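Local coordinates for exodeoxyribonuclease III (Archaeoglobus fulgidus, PDB 2VOA), which probably incises DNA at abasic sites as a metal-dependent AP endonuclease of the ExoIII family, and may also degrade DNA strands from the 3' end, at residues T199-R204 with K238-E243; S14-V19 with K42-D47. The protein carries 1 engineered substitution. One frame throughout, in Å; residues are numbered along the deposited sequence.

Contact 1 (T199-R204 with K238-E243); sequences TFYDYR and KPRLAE. With nucleotides of chain C; nucleotides of chain D.
Arg-240 reaches across to the loop 199-204 and gives one nearly straight hydrogen bond to its backbone. Arg-240 NH2 donates to Tyr-201 O at 2.8 Å, with an N-H...O angle of 170°. The oxygen lies in the guanidinium plane, at its edge. The donor, however, sits well above the carbonyl plane and misses the lone pairs. The Arg-240 chain leaves with CG anti to the backbone N and bends at chi2 (64°), which turns the guanidinium into the loop. Arg-240 NE donates to Asp-247 O, so two backbone carbonyls hold the group. Tyr-201 adds its CB, 3.7 Å from Arg-240 NH2, while Arg-240 CG approaches its ring obliquely.

The pair joins the weakly bonded helical turn at about 238-241 of this DNase I-like fold to the loop between helix 187-191 and strand 218-222, next to the bound DNA. Arg-240 NH2 also lies 4.0 Å from Tyr-203 CD2, the ring and guanidinium planes being 62° apart. One face of the Tyr-203 ring carries the sugar of DC2 of chain C, whose C5' stands 3.5 Å above the ring centre. Tyr-203 OH is hydrogen-bonded to Pro-245 O and Asn-10 ND2, which hold that end of the ring. The Tyr-203 side chain is about 4 Å, between nearest atoms, from that of Asp-247, a predicted magnesium ligand. Asp-202, just before Tyr-203, forms an Asx turn: Asp-202 OD1 accepts from Arg-204 N at 2.7 Å. The same carboxylate takes Arg-204 NE and NH2 side-on, one to each oxygen. This salt bridge steadies the guanidinium, which lies with one face over the bases of DG1 of chain C and DC10 of chain D.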
loop_
_atom_site.group_PDB
_atom_site.type_symbol
_atom_site.label_atom_id
_atom_site.label_comp_id
_atom_site.label_asym_id
_atom_site.label_seq_id
_atom_site.Cartn_x
_atom_site.Cartn_y
_atom_site.Cartn_z
ATOM N N THR A 199 13.125 4.645 -20.160
ATOM C CA THR A 199 11.751 4.886 -19.736
ATOM C C THR A 199 11.264 3.783 -18.775
ATOM O O THR A 199 10.102 3.769 -18.382
ATOM C CB THR A 199 10.790 4.998 -20.951
ATOM O OG1 THR A 199 10.936 3.851 -21.808
ATOM C CG2 THR A 199 11.058 6.296 -21.738
ATOM N N PHE A 200 12.156 2.837 -18.467
ATOM C CA PHE A 200 11.833 1.689 -17.620
ATOM C C PHE A 200 13.044 1.240 -16.816
ATOM O O PHE A 200 14.134 1.073 -17.359
ATOM C CB PHE A 200 11.324 0.526 -18.466
ATOM C CG PHE A 200 11.206 -0.765 -17.703
ATOM C CD1 PHE A 200 10.196 -0.935 -16.763
ATOM C CD2 PHE A 200 12.107 -1.798 -17.924
ATOM C CE1 PHE A 200 10.078 -2.151 -16.038
ATOM C CE2 PHE A 200 11.995 -3.015 -17.217
ATOM C CZ PHE A 200 10.964 -3.175 -16.260
ATOM N N TYR A 201 12.842 1.037 -15.513
ATOM C CA TYR A 201 13.848 0.430 -14.646
ATOM C C TYR A 201 13.113 -0.636 -13.849
ATOM O O TYR A 201 12.123 -0.329 -13.173
ATOM C CB TYR A 201 14.451 1.452 -13.675
ATOM C CG TYR A 201 15.258 2.533 -14.346
ATOM C CD1 TYR A 201 14.658 3.728 -14.723
ATOM C CD2 TYR A 201 16.635 2.379 -14.560
ATOM C CE1 TYR A 201 15.395 4.749 -15.327
ATOM C CE2 TYR A 201 17.374 3.389 -15.160
ATOM C CZ TYR A 201 16.750 4.560 -15.540
ATOM O OH TYR A 201 17.480 5.576 -16.117
ATOM N N ASP A 202 13.576 -1.878 -13.943
ATOM C CA ASP A 202 12.914 -3.008 -13.281
ATOM C C ASP A 202 12.956 -2.837 -11.773
ATOM O O ASP A 202 14.018 -2.566 -11.225
ATOM C CB ASP A 202 13.587 -4.318 -13.717
ATOM C CG ASP A 202 12.811 -5.548 -13.317
ATOM O OD1 ASP A 202 12.440 -5.674 -12.141
ATOM O OD2 ASP A 202 12.624 -6.442 -14.184
ATOM N N TYR A 203 11.811 -2.989 -11.103
ATOM C CA TYR A 203 11.753 -2.861 -9.643
ATOM C C TYR A 203 12.746 -3.797 -8.933
ATOM O O TYR A 203 13.244 -3.506 -7.830
ATOM C CB TYR A 203 10.378 -3.254 -9.135
ATOM C CG TYR A 203 9.215 -2.316 -9.393
ATOM C CD1 TYR A 203 8.018 -2.815 -9.917
ATOM C CD2 TYR A 203 9.275 -0.965 -9.053
ATOM C CE1 TYR A 203 6.905 -1.991 -10.101
ATOM C CE2 TYR A 203 8.162 -0.117 -9.250
ATOM C CZ TYR A 203 6.983 -0.643 -9.751
ATOM O OH TYR A 203 5.881 0.163 -9.925
ATOM N N ARG A 204 12.995 -4.940 -9.564
ATOM C CA ARG A 204 13.753 -6.022 -8.950
ATOM C C ARG A 204 15.258 -5.786 -8.962
ATOM O O ARG A 204 16.007 -6.463 -8.261
ATOM C CB ARG A 204 13.449 -7.327 -9.673
ATOM C CG ARG A 204 12.094 -7.896 -9.364
ATOM C CD ARG A 204 11.729 -9.002 -10.334
ATOM N NE ARG A 204 11.475 -8.499 -11.677
ATOM C CZ ARG A 204 11.003 -9.241 -12.672
ATOM N NH1 ARG A 204 10.725 -10.537 -12.469
ATOM N NH2 ARG A 204 10.808 -8.697 -13.860
ATOM N N LYS A 238 11.528 12.351 -12.527
ATOM C CA LYS A 238 10.992 12.755 -11.215
ATOM C C LYS A 238 9.924 11.797 -10.623
ATOM O O LYS A 238 10.071 11.367 -9.465
ATOM C CB LYS A 238 10.510 14.214 -11.229
ATOM C CG LYS A 238 11.636 15.212 -11.399
ATOM C CD LYS A 238 11.120 16.642 -11.341
ATOM C CE LYS A 238 12.213 17.621 -11.764
ATOM N NZ LYS A 238 11.641 18.725 -12.609
ATOM N N PRO A 239 8.872 11.458 -11.401
ATOM C CA PRO A 239 7.888 10.487 -10.880
ATOM C C PRO A 239 8.481 9.101 -10.560
ATOM O O PRO A 239 7.945 8.396 -9.693
ATOM C CB PRO A 239 6.829 10.378 -11.990
ATOM C CG PRO A 239 7.316 11.180 -13.157
ATOM C CD PRO A 239 8.543 11.950 -12.756
ATOM N N ARG A 240 9.577 8.733 -11.236
ATOM C CA ARG A 240 10.261 7.448 -10.979
ATOM C C ARG A 240 11.023 7.402 -9.636
ATOM O O ARG A 240 11.310 6.332 -9.093
ATOM C CB ARG A 240 11.182 7.089 -12.156
ATOM C CG ARG A 240 11.816 5.682 -12.070
ATOM C CD ARG A 240 10.751 4.586 -12.127
ATOM N NE ARG A 240 11.255 3.199 -12.039
ATOM C CZ ARG A 240 11.570 2.587 -10.892
ATOM N NH1 ARG A 240 11.529 3.248 -9.739
ATOM N NH2 ARG A 240 11.993 1.331 -10.892
ATOM N N LEU A 241 11.363 8.584 -9.134
ATOM C CA LEU A 241 12.046 8.744 -7.851
ATOM C C LEU A 241 11.083 9.008 -6.696
ATOM O O LEU A 241 11.488 8.996 -5.513
ATOM C CB LEU A 241 13.046 9.900 -7.954
ATOM C CG LEU A 241 14.107 9.850 -9.060
ATOM C CD1 LEU A 241 14.779 11.209 -9.198
ATOM C CD2 LEU A 241 15.155 8.807 -8.738
ATOM N N ALA A 242 9.817 9.264 -7.019
ATOM C CA ALA A 242 8.830 9.558 -5.984
ATOM C C ALA A 242 8.453 8.294 -5.208
ATOM O O ALA A 242 8.830 7.174 -5.606
ATOM C CB ALA A 242 7.601 10.208 -6.600
ATOM N N GLU A 243 7.708 8.467 -4.113
ATOM C CA GLU A 243 7.269 7.325 -3.299
ATOM C C GLU A 243 6.240 6.491 -4.059
ATOM O O GLU A 243 5.392 7.044 -4.763
ATOM C CB GLU A 243 6.734 7.783 -1.935
ATOM C CG GLU A 243 7.845 7.975 -0.923
ATOM C CD GLU A 243 8.541 6.659 -0.587
ATOM O OE1 GLU A 243 9.656 6.420 -1.115
ATOM O OE2 GLU A 243 7.954 5.855 0.183
ATOM O "O5'" DG C 1 13.358 -7.021 -5.365
ATOM C "C5'" DG C 1 12.310 -6.504 -4.564
ATOM C "C4'" DG C 1 11.598 -5.378 -5.300
ATOM O "O4'" DG C 1 11.043 -5.797 -6.584
ATOM C "C3'" DG C 1 10.406 -4.808 -4.552
ATOM O "O3'" DG C 1 10.244 -3.454 -4.937
ATOM C "C2'" DG C 1 9.229 -5.649 -5.036
ATOM C "C1'" DG C 1 9.634 -5.904 -6.488
ATOM N N9 DG C 1 9.308 -7.231 -6.971
ATOM C C8 DG C 1 9.455 -8.434 -6.306
ATOM N N7 DG C 1 9.107 -9.457 -7.029
ATOM C C5 DG C 1 8.731 -8.906 -8.238
ATOM C C6 DG C 1 8.250 -9.541 -9.392
ATOM O O6 DG C 1 8.091 -10.763 -9.546
ATOM N N1 DG C 1 7.984 -8.625 -10.418
ATOM C C2 DG C 1 8.138 -7.251 -10.315
ATOM N N2 DG C 1 7.819 -6.516 -11.400
ATOM N N3 DG C 1 8.587 -6.649 -9.215
ATOM C C4 DG C 1 8.854 -7.537 -8.227
ATOM P P DC C 2 9.289 -2.448 -4.167
ATOM O OP1 DC C 2 9.817 -1.109 -4.492
ATOM O OP2 DC C 2 9.148 -2.872 -2.746
ATOM O "O5'" DC C 2 7.847 -2.632 -4.791
ATOM C "C5'" DC C 2 7.670 -2.202 -6.143
ATOM C "C4'" DC C 2 6.388 -2.751 -6.705
ATOM O "O4'" DC C 2 6.627 -4.137 -7.044
ATOM C "C3'" DC C 2 5.176 -2.706 -5.771
ATOM O "O3'" DC C 2 4.101 -2.160 -6.479
ATOM C "C2'" DC C 2 4.876 -4.181 -5.509
ATOM C "C1'" DC C 2 5.411 -4.796 -6.803
ATOM N N1 DC C 2 5.603 -6.305 -6.749
ATOM C C2 DC C 2 5.360 -7.050 -7.912
ATOM O O2 DC C 2 5.039 -6.469 -8.954
ATOM N N3 DC C 2 5.497 -8.403 -7.856
ATOM C C4 DC C 2 5.838 -8.994 -6.712
ATOM N N4 DC C 2 5.955 -10.325 -6.735
ATOM C C5 DC C 2 6.092 -8.267 -5.516
ATOM C C6 DC C 2 5.951 -6.933 -5.575
ATOM P P DC D 10 2.400 -10.679 -18.984
ATOM O OP1 DC D 10 1.526 -9.929 -19.930
ATOM O OP2 DC D 10 3.103 -11.924 -19.411
ATOM O "O5'" DC D 10 3.502 -9.668 -18.470
ATOM C "C5'" DC D 10 3.135 -8.362 -18.067
ATOM C "C4'" DC D 10 4.380 -7.711 -17.517
ATOM O "O4'" DC D 10 4.759 -8.352 -16.278
ATOM C "C3'" DC D 10 5.606 -7.845 -18.410
ATOM O "O3'" DC D 10 6.123 -6.563 -18.648
ATOM C "C2'" DC D 10 6.611 -8.699 -17.633
ATOM C "C1'" DC D 10 6.168 -8.404 -16.203
ATOM N N1 DC D 10 6.534 -9.399 -15.146
ATOM C C2 DC D 10 6.978 -8.891 -13.911
ATOM O O2 DC D 10 7.073 -7.665 -13.743
ATOM N N3 DC D 10 7.298 -9.763 -12.920
ATOM C C4 DC D 10 7.188 -11.075 -13.122
ATOM N N4 DC D 10 7.531 -11.868 -12.100
ATOM C C5 DC D 10 6.739 -11.621 -14.375
ATOM C C6 DC D 10 6.417 -10.752 -15.350
#

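Contact 2 (S14-V19 with K42-D47). With nucleotides of chain C.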
loop_
_atom_site.group_PDB
_atom_site.type_symbol
_atom_site.label_atom_id
_atom_site.label_comp_id
_atom_site.label_asym_id
_atom_site.label_seq_id
_atom_site.Cartn_x
_atom_site.Cartn_y
_atom_site.Cartn_z
ATOM N N SER A 14 -3.560 2.333 -8.301
ATOM C CA SER A 14 -2.402 2.390 -7.398
ATOM C C SER A 14 -1.395 3.497 -7.760
ATOM O O SER A 14 -0.337 3.576 -7.140
ATOM C CB SER A 14 -1.688 1.040 -7.357
ATOM O OG SER A 14 -2.456 0.105 -6.622
ATOM N N ARG A 15 -1.734 4.358 -8.726
ATOM C CA ARG A 15 -0.797 5.387 -9.216
ATOM C C ARG A 15 -1.384 6.800 -9.352
ATOM O O ARG A 15 -0.721 7.705 -9.890
ATOM C CB ARG A 15 -0.156 4.948 -10.548
ATOM C CG ARG A 15 1.342 5.335 -10.714
ATOM C CD ARG A 15 2.226 4.612 -9.677
ATOM N NE ARG A 15 2.117 3.157 -9.844
ATOM C CZ ARG A 15 2.487 2.251 -8.951
ATOM N NH1 ARG A 15 3.014 2.620 -7.791
ATOM N NH2 ARG A 15 2.322 0.954 -9.229
ATOM N N LEU A 16 -2.612 6.998 -8.867
ATOM C CA LEU A 16 -3.232 8.334 -8.925
ATOM C C LEU A 16 -2.414 9.377 -8.167
ATOM O O LEU A 16 -2.381 10.556 -8.552
ATOM C CB LEU A 16 -4.676 8.301 -8.406
ATOM C CG LEU A 16 -5.694 7.531 -9.262
ATOM C CD1 LEU A 16 -7.016 7.397 -8.522
ATOM C CD2 LEU A 16 -5.907 8.185 -10.647
ATOM N N HIS A 17 -1.737 8.947 -7.106
ATOM C CA HIS A 17 -0.917 9.862 -6.316
ATOM C C HIS A 17 0.270 10.397 -7.127
ATOM O O HIS A 17 0.896 11.381 -6.711
ATOM C CB HIS A 17 -0.416 9.180 -5.041
ATOM C CG HIS A 17 0.587 8.100 -5.300
ATOM N ND1 HIS A 17 0.234 6.850 -5.765
ATOM C CD2 HIS A 17 1.936 8.096 -5.191
ATOM C CE1 HIS A 17 1.324 6.115 -5.912
ATOM N NE2 HIS A 17 2.370 6.847 -5.563
ATOM N N ILE A 18 0.586 9.731 -8.246
ATOM C CA ILE A 18 1.612 10.183 -9.183
ATOM C C ILE A 18 0.949 10.917 -10.346
ATOM O O ILE A 18 1.310 12.041 -10.651
ATOM C CB ILE A 18 2.452 8.994 -9.800
ATOM C CG1 ILE A 18 3.198 8.207 -8.713
ATOM C CG2 ILE A 18 3.431 9.515 -10.845
ATOM C CD1 ILE A 18 4.201 9.031 -7.920
ATOM N N VAL A 19 -0.016 10.260 -10.989
ATOM C CA VAL A 19 -0.532 10.724 -12.295
ATOM C C VAL A 19 -1.238 12.074 -12.144
ATOM O O VAL A 19 -1.008 13.002 -12.919
ATOM C CB VAL A 19 -1.493 9.686 -12.911
ATOM C CG1 VAL A 19 -2.220 10.258 -14.148
ATOM C CG2 VAL A 19 -0.736 8.404 -13.250
ATOM N N LYS A 42 -14.730 0.312 -13.152
ATOM C CA LYS A 42 -13.964 0.719 -11.966
ATOM C C LYS A 42 -12.843 1.721 -12.306
ATOM O O LYS A 42 -12.032 2.094 -11.444
ATOM C CB LYS A 42 -13.373 -0.501 -11.254
ATOM C CG LYS A 42 -14.392 -1.464 -10.675
ATOM C CD LYS A 42 -13.723 -2.508 -9.804
ATOM C CE LYS A 42 -14.763 -3.446 -9.196
ATOM N NZ LYS A 42 -14.199 -4.365 -8.160
ATOM N N PHE A 43 -12.792 2.174 -13.549
ATOM C CA PHE A 43 -11.761 3.162 -13.892
ATOM C C PHE A 43 -12.039 4.448 -13.093
ATOM O O PHE A 43 -13.178 4.905 -13.043
ATOM C CB PHE A 43 -11.694 3.445 -15.390
ATOM C CG PHE A 43 -10.519 4.301 -15.785
ATOM C CD1 PHE A 43 -9.337 3.715 -16.278
ATOM C CD2 PHE A 43 -10.572 5.681 -15.629
ATOM C CE1 PHE A 43 -8.261 4.500 -16.623
ATOM C CE2 PHE A 43 -9.497 6.471 -15.967
ATOM C CZ PHE A 43 -8.340 5.883 -16.456
ATOM N N PRO A 44 -11.002 5.012 -12.439
ATOM C CA PRO A 44 -11.190 6.231 -11.622
ATOM C C PRO A 44 -11.320 7.538 -12.464
ATOM O O PRO A 44 -10.454 8.425 -12.397
ATOM C CB PRO A 44 -9.925 6.249 -10.753
ATOM C CG PRO A 44 -8.842 5.637 -11.674
ATOM C CD PRO A 44 -9.595 4.534 -12.419
ATOM N N GLU A 45 -12.406 7.674 -13.227
ATOM C CA GLU A 45 -12.526 8.826 -14.129
ATOM C C GLU A 45 -12.717 10.170 -13.433
ATOM O O GLU A 45 -12.258 11.201 -13.939
ATOM C CB GLU A 45 -13.553 8.620 -15.256
ATOM C CG GLU A 45 -14.895 8.113 -14.872
ATOM C CD GLU A 45 -15.965 8.559 -15.866
ATOM O OE1 GLU A 45 -17.092 8.816 -15.415
ATOM O OE2 GLU A 45 -15.669 8.688 -17.082
ATOM N N ALA A 46 -13.373 10.146 -12.271
ATOM C CA ALA A 46 -13.665 11.361 -11.504
ATOM C C ALA A 46 -12.380 12.089 -11.115
ATOM O O ALA A 46 -12.332 13.317 -11.141
ATOM C CB ALA A 46 -14.495 11.023 -10.275
ATOM N N ASP A 47 -11.327 11.323 -10.808
ATOM C CA ASP A 47 -10.040 11.892 -10.397
ATOM C C ASP A 47 -9.441 12.757 -11.514
ATOM O O ASP A 47 -8.740 13.732 -11.242
ATOM C CB ASP A 47 -9.046 10.783 -10.020
ATOM C CG ASP A 47 -9.469 10.010 -8.801
ATOM O OD1 ASP A 47 -8.830 10.198 -7.741
ATOM O OD2 ASP A 47 -10.442 9.224 -8.887
ATOM P P DG C 3 3.200 -0.972 -5.962
ATOM O OP1 DG C 3 3.944 0.284 -6.216
ATOM O OP2 DG C 3 2.697 -1.293 -4.591
ATOM O "O5'" DG C 3 1.943 -1.062 -6.931
ATOM C "C5'" DG C 3 0.940 -2.053 -6.834
ATOM C "C4'" DG C 3 0.715 -2.584 -8.231
ATOM O "O4'" DG C 3 1.874 -3.342 -8.664
ATOM C "C3'" DG C 3 -0.463 -3.529 -8.362
ATOM O "O3'" DG C 3 -1.638 -2.796 -8.573
ATOM C "C2'" DG C 3 -0.055 -4.317 -9.606
ATOM C "C1'" DG C 3 1.407 -4.541 -9.277
ATOM N N9 DG C 3 1.714 -5.702 -8.421
ATOM C C8 DG C 3 2.194 -5.683 -7.130
ATOM N N7 DG C 3 2.385 -6.864 -6.612
ATOM C C5 DG C 3 2.009 -7.744 -7.619
ATOM C C6 DG C 3 2.004 -9.170 -7.634
ATOM O O6 DG C 3 2.355 -9.940 -6.728
ATOM N N1 DG C 3 1.540 -9.677 -8.852
ATOM C C2 DG C 3 1.148 -8.894 -9.920
ATOM N N2 DG C 3 0.728 -9.543 -11.013
ATOM N N3 DG C 3 1.145 -7.551 -9.913
ATOM C C4 DG C 3 1.596 -7.043 -8.740
ATOM P P DG C 4 -2.944 -3.006 -7.664
ATOM O OP1 DG C 4 -3.810 -1.829 -7.889
ATOM O OP2 DG C 4 -2.522 -3.367 -6.283
ATOM O "O5'" DG C 4 -3.661 -4.281 -8.302
ATOM C "C5'" DG C 4 -4.029 -4.277 -9.690
ATOM C "C4'" DG C 4 -4.065 -5.687 -10.254
ATOM O "O4'" DG C 4 -2.753 -6.271 -10.172
ATOM C "C3'" DG C 4 -4.966 -6.674 -9.514
ATOM O "O3'" DG C 4 -6.288 -6.528 -9.979
ATOM C "C2'" DG C 4 -4.357 -8.007 -9.968
ATOM C "C1'" DG C 4 -2.864 -7.668 -9.915
ATOM N N9 DG C 4 -2.223 -8.012 -8.634
ATOM C C8 DG C 4 -1.775 -7.159 -7.645
ATOM N N7 DG C 4 -1.230 -7.771 -6.624
ATOM C C5 DG C 4 -1.327 -9.141 -6.936
ATOM C C6 DG C 4 -0.923 -10.313 -6.221
ATOM O O6 DG C 4 -0.375 -10.385 -5.103
ATOM N N1 DG C 4 -1.222 -11.503 -6.899
ATOM C C2 DG C 4 -1.825 -11.552 -8.147
ATOM N N2 DG C 4 -2.042 -12.773 -8.679
ATOM N N3 DG C 4 -2.206 -10.463 -8.821
ATOM C C4 DG C 4 -1.923 -9.294 -8.174
#
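Ser-14 OG donates a 2.7 Å hydrogen bond to OP1 of DG4 of chain C. The next residue, Arg-15, takes the preceding phosphate group. Arg-15 NH1 bonds to OP1 of DG3 of chain C at 3.0 Å and an N-H...O angle of 165°. Arg-15 NH2 bonds to O5' of DG3 of chain C at 3.1 Å. The phosphorus lies in the guanidinium plane, at its edge. The side chain is bent twice, at chi2 (65°) and chi3 (60°), and the two bends set the guanidinium among the backbone carbonyls of Val-9, Asn-10 and Lys-244. These accept from NE, NH2 and NH1 respectively and fix its rotation. Replacing Arg-15 by an alanine removes all these donors, and the DG3 phosphate would probably lose this positive partner and the three carbonyls these N-H groups.

Arg-15 is also the N-cap of helix 16-26, and its O receives Ile-18 N and Val-19 N. This first helix turn of the DNase I-like fold follows the loop after strand 2-8. It packs against the segment that leads through helix 45-49 to the edge strand 54-60. Leu-16 alone makes the bridge from its side. Leu-16 CD1 lies 3.4 Å from Asp-47 OD1, the two side chains crossing at about a right angle. Leu-16 CD1 also meets Pro-44 CB at 3.8 Å, and Leu-16 CD2 lies 4.0 Å from Pro-44 CG, so both methyls rest on the proline ring. Pro-44 is the centre of an inverse gamma turn closed by Glu-45 N to Phe-43 O. The Asp-47 carboxylate has its polar partner in Arg-50, through a salt bridge at OD1. Phe-48 of the same helix packs on Leu-16 and Val-19.

In the fold
Both segments of contact 2 come earlier in the chain than either segment of contact 1. The centres of the two contacts are 18 Å apart. Helix 16-26 links them: Glu-243 O probably accepts a hydrogen bond from His-17 NE2, and Pro-239 and Ala-242 pack on Ile-18. Contact 2 joins elements around the sheet that holds strands 2-8 and 54-60. Contact 1 joins connections of the two sheets, with helix 238-241 following strand 230-235 of that sheet and loop 199-204 preceding strand 218-222 of the other. Segment 199-204 meets DG1 and DC2 of chain C and DC10 of chain D; segment 14-19 meets DG3 and DG4 of chain C.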